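Local atomic coordinates of 5-formyltetrahydrofolate cyclo-ligase family protein (Bacillus anthracis, PDB entry 2JCB), a protein that probably catalyses the ATP- and magnesium-dependent cyclisation of 5-formyltetrahydrofolate to 5,10-methenyltetrahydrofolate in folate metabolism. Residues Asn25-Ser28 against Lys29-Thr33; Glu105-Tyr108 against Met109-Glu113; Lys186-Glu190 against Lys191-Val195; Val156-Lys159 against Gly160-Ser164. One frame throughout, in Å; residues are numbered along the deposited sequence.

Contact 1 (Asn25-Ser28 against Lys29-Thr33)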
loop_
_atom_site.group_PDB
_atom_site.type_symbol
_atom_site.label_atom_id
_atom_site.label_comp_id
_atom_site.label_asym_id
_atom_site.label_seq_id
_atom_site.Cartn_x
_atom_site.Cartn_y
_atom_site.Cartn_z
ATOM N N ASN A 25 6.733 13.544 -5.747
ATOM C CA ASN A 25 8.085 13.741 -6.246
ATOM C C ASN A 25 8.686 15.095 -5.863
ATOM O O ASN A 25 9.914 15.211 -5.763
ATOM C CB ASN A 25 8.122 13.523 -7.756
ATOM C CG ASN A 25 8.051 12.042 -8.119
ATOM O OD1 ASN A 25 8.577 11.185 -7.403
ATOM N ND2 ASN A 25 7.420 11.739 -9.248
ATOM N N SER A 26 7.852 16.119 -5.677
ATOM C CA SER A 26 8.364 17.411 -5.278
ATOM C C SER A 26 8.692 17.520 -3.789
ATOM O O SER A 26 9.355 18.507 -3.403
ATOM C CB SER A 26 7.403 18.552 -5.678
ATOM O OG SER A 26 6.229 18.456 -4.871
ATOM N N LEU A 27 8.244 16.555 -2.975
ATOM C CA LEU A 27 8.459 16.596 -1.524
ATOM C C LEU A 27 9.929 16.773 -1.185
ATOM O O LEU A 27 10.759 16.007 -1.667
ATOM C CB LEU A 27 7.987 15.324 -0.829
ATOM C CG LEU A 27 6.572 15.171 -0.329
ATOM C CD1 LEU A 27 6.551 13.858 0.510
ATOM C CD2 LEU A 27 6.093 16.405 0.439
ATOM N N SER A 28 10.245 17.733 -0.327
ATOM C CA SER A 28 11.613 17.808 0.196
ATOM C C SER A 28 11.965 16.519 0.979
ATOM O O SER A 28 11.101 15.795 1.506
ATOM C CB SER A 28 11.789 19.019 1.115
ATOM O OG SER A 28 10.985 18.902 2.279
ATOM N N LYS A 29 13.276 16.301 1.133
ATOM C CA LYS A 29 13.782 15.162 1.910
ATOM C C LYS A 29 13.309 15.262 3.373
ATOM O O LYS A 29 12.914 14.285 3.949
ATOM C CB LYS A 29 15.338 15.166 1.830
ATOM C CG LYS A 29 15.967 14.089 2.718
ATOM C CD LYS A 29 15.654 12.690 2.226
ATOM C CE LYS A 29 16.075 11.638 3.230
ATOM N NZ LYS A 29 15.719 10.179 2.874
ATOM N N GLU A 30 13.373 16.472 3.947
ATOM C CA GLU A 30 12.856 16.742 5.295
ATOM C C GLU A 30 11.385 16.355 5.487
ATOM O O GLU A 30 11.049 15.647 6.463
ATOM C CB GLU A 30 13.053 18.232 5.671
ATOM C CG GLU A 30 12.705 18.500 7.127
ATOM C CD GLU A 30 11.193 18.618 7.378
ATOM O OE1 GLU A 30 10.494 19.161 6.506
ATOM O OE2 GLU A 30 10.703 18.172 8.437
ATOM N N ARG A 31 10.531 16.743 4.542
ATOM C CA ARG A 31 9.095 16.371 4.594
ATOM C C ARG A 31 8.893 14.850 4.453
ATOM O O ARG A 31 8.182 14.213 5.231
ATOM C CB ARG A 31 8.290 17.118 3.512
ATOM C CG ARG A 31 7.951 18.561 3.795
ATOM C CD ARG A 31 6.956 18.733 4.941
ATOM N NE ARG A 31 7.663 18.728 6.227
ATOM C CZ ARG A 31 7.080 18.762 7.426
ATOM N NH1 ARG A 31 7.831 18.748 8.531
ATOM N NH2 ARG A 31 5.757 18.825 7.521
ATOM N N TYR A 32 9.514 14.241 3.447
ATOM C CA TYR A 32 9.506 12.762 3.341
ATOM C C TYR A 32 9.876 12.083 4.646
ATOM O O TYR A 32 9.160 11.167 5.076
ATOM C CB TYR A 32 10.470 12.352 2.211
ATOM C CG TYR A 32 10.714 10.901 2.137
ATOM C CD1 TYR A 32 9.775 10.039 1.570
ATOM C CD2 TYR A 32 11.929 10.388 2.585
ATOM C CE1 TYR A 32 10.018 8.678 1.537
ATOM C CE2 TYR A 32 12.177 9.045 2.552
ATOM C CZ TYR A 32 11.230 8.201 2.006
ATOM O OH TYR A 32 11.565 6.894 1.983
ATOM N N THR A 33 10.989 12.502 5.257
ATOM C CA THR A 33 11.511 11.825 6.439
ATOM C C THR A 33 10.568 12.048 7.624
ATOM O O THR A 33 10.152 11.085 8.267
ATOM C CB THR A 33 12.908 12.290 6.777
ATOM O OG1 THR A 33 13.796 12.033 5.678
ATOM C CG2 THR A 33 13.444 11.623 8.060
HETATM O O HOH W 1 11.262 20.757 4.556
#

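Contact 2 (Glu105-Tyr108 against Met109-Glu113)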
loop_
_atom_site.group_PDB
_atom_site.type_symbol
_atom_site.label_atom_id
_atom_site.label_comp_id
_atom_site.label_asym_id
_atom_site.label_seq_id
_atom_site.Cartn_x
_atom_site.Cartn_y
_atom_site.Cartn_z
ATOM N N GLU A 105 14.876 -9.368 -4.798
ATOM C CA GLU A 105 15.668 -9.049 -5.991
ATOM C C GLU A 105 15.038 -7.852 -6.718
ATOM O O GLU A 105 13.880 -7.532 -6.501
ATOM C CB GLU A 105 15.753 -10.244 -6.930
ATOM C CG GLU A 105 14.392 -10.796 -7.329
ATOM C CD GLU A 105 14.475 -12.002 -8.235
ATOM O OE1 GLU A 105 15.591 -12.333 -8.716
ATOM O OE2 GLU A 105 13.407 -12.604 -8.474
ATOM N N THR A 106 15.815 -7.213 -7.587
ATOM C CA THR A 106 15.287 -6.118 -8.378
ATOM C C THR A 106 14.816 -6.689 -9.697
ATOM O O THR A 106 15.620 -7.203 -10.489
ATOM C CB THR A 106 16.322 -4.994 -8.629
ATOM O OG1 THR A 106 17.127 -4.780 -7.454
ATOM C CG2 THR A 106 15.596 -3.673 -9.015
ATOM N N VAL A 107 13.507 -6.598 -9.912
ATOM C CA VAL A 107 12.854 -7.110 -11.117
ATOM C C VAL A 107 12.653 -6.001 -12.159
ATOM O O VAL A 107 11.968 -6.210 -13.163
ATOM C CB VAL A 107 11.495 -7.782 -10.795
ATOM C CG1 VAL A 107 11.691 -9.150 -10.104
ATOM C CG2 VAL A 107 10.616 -6.844 -9.962
ATOM N N TYR A 108 13.232 -4.825 -11.895
ATOM C CA TYR A 108 13.496 -3.775 -12.907
ATOM C C TYR A 108 13.632 -2.361 -12.334
ATOM O O TYR A 108 12.733 -1.874 -11.629
ATOM C CB TYR A 108 12.542 -3.819 -14.128
ATOM C CG TYR A 108 11.153 -3.168 -14.028
ATOM C CD1 TYR A 108 11.002 -1.775 -14.068
ATOM C CD2 TYR A 108 9.991 -3.950 -13.994
ATOM C CE1 TYR A 108 9.730 -1.168 -14.021
ATOM C CE2 TYR A 108 8.707 -3.355 -13.954
ATOM C CZ TYR A 108 8.587 -1.959 -13.971
ATOM O OH TYR A 108 7.338 -1.351 -13.940
ATOM N N MET A 109 14.762 -1.727 -12.662
ATOM C CA MET A 109 15.105 -0.365 -12.226
ATOM C C MET A 109 15.052 -0.192 -10.697
ATOM O O MET A 109 16.079 -0.307 -10.018
ATOM C CB MET A 109 14.249 0.689 -12.956
ATOM C CG MET A 109 14.960 2.029 -13.218
ATOM S SD MET A 109 13.937 3.190 -14.172
ATOM C CE MET A 109 14.977 4.656 -14.191
ATOM N N ASN A 110 13.865 0.054 -10.155
ATOM C CA ASN A 110 13.718 0.282 -8.719
ATOM C C ASN A 110 12.758 -0.686 -8.022
ATOM O O ASN A 110 12.494 -0.545 -6.825
ATOM C CB ASN A 110 13.258 1.725 -8.456
ATOM C CG ASN A 110 14.271 2.757 -8.907
ATOM O OD1 ASN A 110 14.193 3.273 -10.032
ATOM N ND2 ASN A 110 15.240 3.060 -8.041
ATOM N N LEU A 111 12.235 -1.661 -8.761
ATOM C CA LEU A 111 11.132 -2.467 -8.261
ATOM C C LEU A 111 11.634 -3.771 -7.623
ATOM O O LEU A 111 12.200 -4.622 -8.301
ATOM C CB LEU A 111 10.152 -2.744 -9.397
ATOM C CG LEU A 111 8.706 -3.090 -9.041
ATOM C CD1 LEU A 111 7.901 -1.819 -8.802
ATOM C CD2 LEU A 111 8.080 -3.909 -10.174
ATOM N N ARG A 112 11.428 -3.910 -6.319
ATOM C CA ARG A 112 11.974 -5.051 -5.569
ATOM C C ARG A 112 10.906 -6.070 -5.264
ATOM O O ARG A 112 9.818 -5.695 -4.802
ATOM C CB ARG A 112 12.663 -4.578 -4.271
ATOM C CG ARG A 112 13.633 -3.463 -4.562
ATOM C CD ARG A 112 14.803 -3.353 -3.622
ATOM N NE ARG A 112 15.487 -4.606 -3.259
ATOM C CZ ARG A 112 16.442 -5.207 -3.964
ATOM N NH1 ARG A 112 16.842 -4.716 -5.127
ATOM N NH2 ARG A 112 17.009 -6.313 -3.506
ATOM N N GLU A 113 11.219 -7.355 -5.484
ATOM C CA GLU A 113 10.264 -8.443 -5.227
ATOM C C GLU A 113 10.909 -9.659 -4.569
ATOM O O GLU A 113 12.089 -9.880 -4.757
ATOM C CB GLU A 113 9.573 -8.875 -6.523
ATOM C CG GLU A 113 8.614 -7.802 -7.076
ATOM C CD GLU A 113 7.814 -8.280 -8.265
ATOM O OE1 GLU A 113 8.372 -9.037 -9.101
ATOM O OE2 GLU A 113 6.632 -7.877 -8.363
#

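Contact 3 (Lys186-Glu190 against Lys191-Val195)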
loop_
_atom_site.group_PDB
_atom_site.type_symbol
_atom_site.label_atom_id
_atom_site.label_comp_id
_atom_site.label_asym_id
_atom_site.label_seq_id
_atom_site.Cartn_x
_atom_site.Cartn_y
_atom_site.Cartn_z
ATOM N N LYS A 186 -9.207 1.736 6.428
ATOM C CA LYS A 186 -8.624 2.811 7.250
ATOM C C LYS A 186 -7.492 3.464 6.506
ATOM O O LYS A 186 -6.730 2.788 5.787
ATOM C CB LYS A 186 -8.037 2.200 8.525
ATOM C CG LYS A 186 -7.370 3.295 9.458
ATOM C CD LYS A 186 -6.776 2.686 10.707
ATOM C CE LYS A 186 -7.873 2.391 11.742
ATOM N NZ LYS A 186 -7.305 1.861 13.023
ATOM N N ILE A 187 -7.366 4.780 6.665
ATOM C CA ILE A 187 -6.251 5.524 6.045
ATOM C C ILE A 187 -5.580 6.265 7.242
ATOM O O ILE A 187 -6.282 6.911 8.041
ATOM C CB ILE A 187 -6.679 6.499 4.899
ATOM C CG1 ILE A 187 -7.390 5.721 3.754
ATOM C CG2 ILE A 187 -5.451 7.248 4.330
ATOM C CD1 ILE A 187 -8.480 6.445 3.147
ATOM N N ILE A 188 -4.265 6.133 7.381
ATOM C CA ILE A 188 -3.486 6.866 8.381
ATOM C C ILE A 188 -2.666 7.936 7.649
ATOM O O ILE A 188 -1.866 7.581 6.758
ATOM C CB ILE A 188 -2.553 5.926 9.115
ATOM C CG1 ILE A 188 -3.341 4.753 9.745
ATOM C CG2 ILE A 188 -1.790 6.685 10.180
ATOM C CD1 ILE A 188 -2.461 3.748 10.280
ATOM N N THR A 189 -2.829 9.200 8.036
ATOM C CA THR A 189 -2.028 10.313 7.523
ATOM C C THR A 189 -1.281 10.901 8.697
ATOM O O THR A 189 -1.395 10.398 9.852
ATOM C CB THR A 189 -2.887 11.424 6.858
ATOM O OG1 THR A 189 -3.593 12.149 7.878
ATOM C CG2 THR A 189 -3.883 10.850 5.808
ATOM N N GLU A 190 -0.555 11.997 8.465
ATOM C CA GLU A 190 0.188 12.571 9.582
ATOM C C GLU A 190 -0.767 13.375 10.498
ATOM O O GLU A 190 -0.347 13.851 11.553
ATOM C CB GLU A 190 1.327 13.477 9.073
ATOM C CG GLU A 190 0.846 14.799 8.406
ATOM C CD GLU A 190 0.453 14.678 6.927
ATOM O OE1 GLU A 190 0.188 13.595 6.383
ATOM O OE2 GLU A 190 0.379 15.733 6.308
ATOM N N LYS A 191 -1.990 13.593 10.042
ATOM C CA LYS A 191 -2.984 14.394 10.746
ATOM C C LYS A 191 -4.023 13.528 11.497
ATOM O O LYS A 191 -4.815 14.084 12.261
ATOM C CB LYS A 191 -3.763 15.263 9.725
ATOM C CG LYS A 191 -3.041 16.419 9.043
ATOM C CD LYS A 191 -4.018 17.115 8.136
ATOM C CE LYS A 191 -3.314 18.158 7.358
ATOM N NZ LYS A 191 -4.308 19.110 6.790
ATOM N N GLY A 192 -4.025 12.211 11.279
ATOM C CA GLY A 192 -5.021 11.340 11.950
ATOM C C GLY A 192 -5.389 10.149 11.107
ATOM O O GLY A 192 -4.569 9.624 10.338
ATOM N N THR A 193 -6.645 9.719 11.243
ATOM C CA THR A 193 -7.096 8.501 10.562
ATOM C C THR A 193 -8.470 8.766 9.982
ATOM O O THR A 193 -9.244 9.550 10.521
ATOM C CB THR A 193 -7.183 7.278 11.479
ATOM O OG1 THR A 193 -8.189 7.488 12.507
ATOM C CG2 THR A 193 -5.836 6.937 12.111
ATOM N N MET A 194 -8.764 8.090 8.859
ATOM C CA MET A 194 -10.077 8.114 8.233
ATOM C C MET A 194 -10.485 6.652 8.322
ATOM O O MET A 194 -9.696 5.762 7.997
ATOM C CB MET A 194 -9.986 8.610 6.774
ATOM C CG MET A 194 -9.631 10.145 6.576
ATOM S SD MET A 194 -7.850 10.646 6.512
ATOM C CE MET A 194 -8.060 12.384 6.041
ATOM N N VAL A 195 -11.672 6.389 8.863
ATOM C CA VAL A 195 -12.088 5.004 9.069
ATOM C C VAL A 195 -13.454 4.769 8.459
ATOM O O VAL A 195 -14.309 5.680 8.397
ATOM C CB VAL A 195 -12.066 4.607 10.575
ATOM C CG1 VAL A 195 -12.243 3.119 10.756
ATOM C CG2 VAL A 195 -10.769 5.030 11.233
#

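Contact 4 (Val156-Lys159 against Gly160-Ser164)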
loop_
_atom_site.group_PDB
_atom_site.type_symbol
_atom_site.label_atom_id
_atom_site.label_comp_id
_atom_site.label_asym_id
_atom_site.label_seq_id
_atom_site.Cartn_x
_atom_site.Cartn_y
_atom_site.Cartn_z
ATOM N N VAL A 156 -10.703 -8.488 -3.862
ATOM C CA VAL A 156 -11.929 -9.298 -4.071
ATOM C C VAL A 156 -11.943 -10.515 -3.131
ATOM O O VAL A 156 -12.965 -10.794 -2.516
ATOM C CB VAL A 156 -12.072 -9.756 -5.529
ATOM C CG1 VAL A 156 -13.320 -10.682 -5.714
ATOM C CG2 VAL A 156 -12.188 -8.559 -6.445
ATOM N N HIS A 157 -10.812 -11.206 -3.006
ATOM C CA HIS A 157 -10.737 -12.447 -2.245
ATOM C C HIS A 157 -10.108 -12.302 -0.860
ATOM O O HIS A 157 -10.136 -13.225 -0.044
ATOM C CB HIS A 157 -10.022 -13.523 -3.075
ATOM C CG HIS A 157 -10.608 -13.689 -4.441
ATOM N ND1 HIS A 157 -11.836 -14.277 -4.659
ATOM C CD2 HIS A 157 -10.159 -13.294 -5.658
ATOM C CE1 HIS A 157 -12.111 -14.255 -5.951
ATOM N NE2 HIS A 157 -11.108 -13.665 -6.579
ATOM N N TYR A 158 -9.555 -11.141 -0.577
ATOM C CA TYR A 158 -8.930 -10.938 0.716
ATOM C C TYR A 158 -9.994 -10.483 1.707
ATOM O O TYR A 158 -10.666 -9.469 1.473
ATOM C CB TYR A 158 -7.792 -9.916 0.636
ATOM C CG TYR A 158 -7.167 -9.654 1.968
ATOM C CD1 TYR A 158 -6.388 -10.625 2.590
ATOM C CD2 TYR A 158 -7.356 -8.436 2.611
ATOM C CE1 TYR A 158 -5.784 -10.374 3.844
ATOM C CE2 TYR A 158 -6.771 -8.171 3.847
ATOM C CZ TYR A 158 -6.020 -9.152 4.472
ATOM O OH TYR A 158 -5.452 -8.851 5.678
ATOM N N LYS A 159 -10.105 -11.214 2.817
ATOM C CA LYS A 159 -11.110 -10.925 3.829
ATOM C C LYS A 159 -10.612 -10.382 5.162
ATOM O O LYS A 159 -11.416 -10.171 6.092
ATOM C CB LYS A 159 -11.973 -12.174 4.066
ATOM C CG LYS A 159 -12.643 -12.724 2.822
ATOM C CD LYS A 159 -13.419 -11.647 2.077
ATOM C CE LYS A 159 -14.322 -12.250 1.029
ATOM N NZ LYS A 159 -14.728 -11.186 0.084
ATOM N N GLY A 160 -9.307 -10.177 5.273
ATOM C CA GLY A 160 -8.721 -9.640 6.472
ATOM C C GLY A 160 -8.858 -8.140 6.565
ATOM O O GLY A 160 -9.634 -7.518 5.856
ATOM N N LYS A 161 -8.080 -7.546 7.446
ATOM C CA LYS A 161 -8.103 -6.101 7.672
ATOM C C LYS A 161 -7.217 -5.357 6.679
ATOM O O LYS A 161 -6.162 -5.863 6.339
ATOM C CB LYS A 161 -7.659 -5.820 9.102
ATOM C CG LYS A 161 -8.675 -6.413 10.142
ATOM C CD LYS A 161 -8.107 -6.295 11.530
ATOM C CE LYS A 161 -8.741 -7.356 12.425
ATOM N NZ LYS A 161 -9.987 -6.792 12.995
ATOM N N THR A 162 -7.626 -4.165 6.258
ATOM C CA THR A 162 -6.841 -3.345 5.338
ATOM C C THR A 162 -6.607 -1.957 5.897
ATOM O O THR A 162 -7.472 -1.390 6.583
ATOM C CB THR A 162 -7.510 -3.157 3.954
ATOM O OG1 THR A 162 -8.812 -2.571 4.077
ATOM C CG2 THR A 162 -7.637 -4.489 3.250
ATOM N N LEU A 163 -5.450 -1.400 5.602
ATOM C CA LEU A 163 -5.238 0.012 5.870
ATOM C C LEU A 163 -4.241 0.523 4.893
ATOM O O LEU A 163 -3.443 -0.217 4.378
ATOM C CB LEU A 163 -4.804 0.309 7.330
ATOM C CG LEU A 163 -3.449 -0.063 7.857
ATOM C CD1 LEU A 163 -2.316 1.003 7.401
ATOM C CD2 LEU A 163 -3.530 -0.193 9.397
ATOM N N SER A 164 -4.305 1.828 4.658
ATOM C CA SER A 164 -3.344 2.519 3.801
ATOM C C SER A 164 -2.693 3.616 4.581
ATOM O O SER A 164 -3.286 4.164 5.519
ATOM C CB SER A 164 -3.996 3.064 2.547
ATOM O OG SER A 164 -4.472 2.037 1.685
HETATM O O HOH W 2 -10.681 -6.846 3.397
#

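Contact 1 (Asn25-Ser28 against Lys29-Thr33)
Lys-29 follows Ser-28 directly and starts a new helix: its CB rests against the Ser-28 carbonyl carbon while the rest of the chain leads away. Glu-30 comes next, with CB 4.0 Å from Ser-28 OG. Its CG is anti to the backbone N and the chain then bends (chi2 -79°), which brings the carboxylate round to the same side as the serine. A water donates to Glu-30 OE1 at 2.6 Å and also lies 2.9 Å from Ser-28 OG, joining the two side chains. Arg-31 N donates to Ser-28 OG (3.2 Å, N-H...O 160°), the bond that makes Ser-28 the N-cap of helix 29-44 just after helix 6-26 has ended. The Arg-31 guanidinium grips Glu-30 in a two-pronged salt bridge, side-on and nearly in plane, NE to OE1 at 2.9 Å and NH1 to OE2 at 2.9 Å; OE2 is also bonded to Thr-34 OG1. Leu-27 crosses Arg-31 at about a right angle, CD2 against CB at 3.8 Å. Tyr-32 N closes the first helical turn with a nearly straight bond to Ser-28 O (2.9 Å, 174°), while its ring leads off to Asn-66 and Tyr-167, and Leu-27 also touches Tyr-167.

Contact 2 (Glu105-Tyr108 against Met109-Glu113)
Leu-111 O draws donors from two successive residues: Val-107 N bonds it at 2.9 Å, almost in line with the carbonyl, and Thr-106 CA adds a CA-H...O contact at 3.4 Å. Farther from the turn, Glu-105 N donates to Glu-113 O at 2.8 Å, and Glu-113 N returns a bond to Glu-105 O. That same Glu-105 O receives a CA-H...O contact from Arg-112 CA at 3.3 Å. At the other end Leu-111 N reaches Tyr-108 O at 2.9 Å from well above the carbonyl plane, closing a beta turn through Met-109 and Asn-110. At the corner, Val-107 CG2 lies between the side chains of Leu-111 and Glu-113. It packs on Leu-111 CD2 at 3.9 Å, and Glu-113 crosses Val-107 at about a right angle with OE1 only 3.3 Å from CG2. The Glu-113 carboxylate has its main polar partner elsewhere, OE2 accepting from Cys-86 N. Leu-111 CD2 also meets Tyr-108 CE2 at 3.9 Å, the two side chains running alongside each other. The whole is a two-stranded antiparallel beta hairpin with a two-residue turn, its first strand irregular at Val-107.

Contact 3 (Lys186-Glu190 against Lys191-Val195)
A tight beta hairpin joins strands 186-189 and 192-195, whose axes run antiparallel 4.6 Å apart at 165°. Its centre is the hydrogen-bonded pair Ile-187 and Met-194: Ile-187 N gives to Met-194 O at 2.9 Å, and Met-194 N gives back to Ile-187 O, both in the carbonyl plane. Thr-189 N bonds Gly-192 O at 2.9 Å, but the return bond from Gly-192 N to Thr-189 O is weak at 3.5 Å. Between Thr-189 and Gly-192, Glu-190 and Lys-191 form a type I turn. Thr-189 tightens it with its own side chain: OG1, placed between backbone N and carbonyl carbon (chi1 72°), accepts from Lys-191 N at 3.1 Å, an ST turn. Gly-192 leaves the turn at a positive phi (149°), where a CB would press on the carbonyl oxygen before it. On one face Lys-186 and Val-195 lie alongside each other, CE to CG2 at 4.0 Å, as do Ile-188 and Thr-193, CG1 to CG2 at 4.1 Å. On the other face Met-194 bends at chi2 and brings SD to 4.0 Å from Thr-189 CG2, crossing the threonine at about a right angle. The charged ends bond beyond the hairpin: Lys-186 NZ makes a hydrogen bond to Gln-46 OE1 and a salt bridge to Glu-48 OE2, and Glu-190 OE2 a hydrogen bond with Ser-168 OG. Ile-188 packs on Ser-42 and Leu-43 of helix 29-44, Ile-187 and Met-194 touch Met-171, and strand 186-189 lies between strand 161-165 and the outermost strand, 192-195.

Contact 4 (Val156-Lys159 against Gly160-Ser164)
Tyr-158 lays its ring over the backbone of Gly-160. From CB the side chain sets out with CG anti to the backbone N (chi1 178°), which swings the ring forward along the chain toward the next strand. Gly-160 N then stands 3.4 Å above the ring plane, over its centre, with CG, CD1 and CE1 all close to it. Along one edge CD2 and CE2 meet Thr-162 CG2, the closer being CE2 at 3.8 Å, as the two side chains slide past each other. CE2 also lies 3.4 Å from Gly-160 C, and CZ 3.4 Å from Gly-160 CA, as the bare glycine backbone allows. At the tip, OH is 3.1 Å from Lys-161 O, near the ring plane; Ile-127 O is a second acceptor for its one proton. A water fastens the bend on the backbone, donating to Gly-160 O at 2.8 Å and Tyr-158 O at 3.3 Å. Lys-159 curls back to bond Val-156 O through NZ at 3.2 Å. This loop leads from helix 150-154 into strand 161-165, the last part of a beta-alpha-beta connection from parallel strand 129-131 that also holds the hairpin 136-137/143-144; Tyr-158 also packs on Gln-130, and on its other side strand 161-165 borders strand 186-189.

Contacts 1 and 2 are surface features, a helix start and a separate two-stranded hairpin, whereas contacts 3 and 4 are partly buried and belong to the main mixed sheet. There they touch directly: Lys-186 O lies 2.8 Å from Ser-164 N and Ile-188 N 2.9 Å from Ser-164 O, probable hydrogen bonds between adjacent parallel strands. Contacts 2 and 3 are both hairpins, yet contact 2 has a corner at Val-107 beside its turn, while contact 3 has a threonine side chain bracing its own. Contact 1 relies on a serine cap and a salt bridge; contact 4 relies on an aromatic face over glycine. Helix 29-44, begun in contact 1, farther along covers Ile-188 of contact 3.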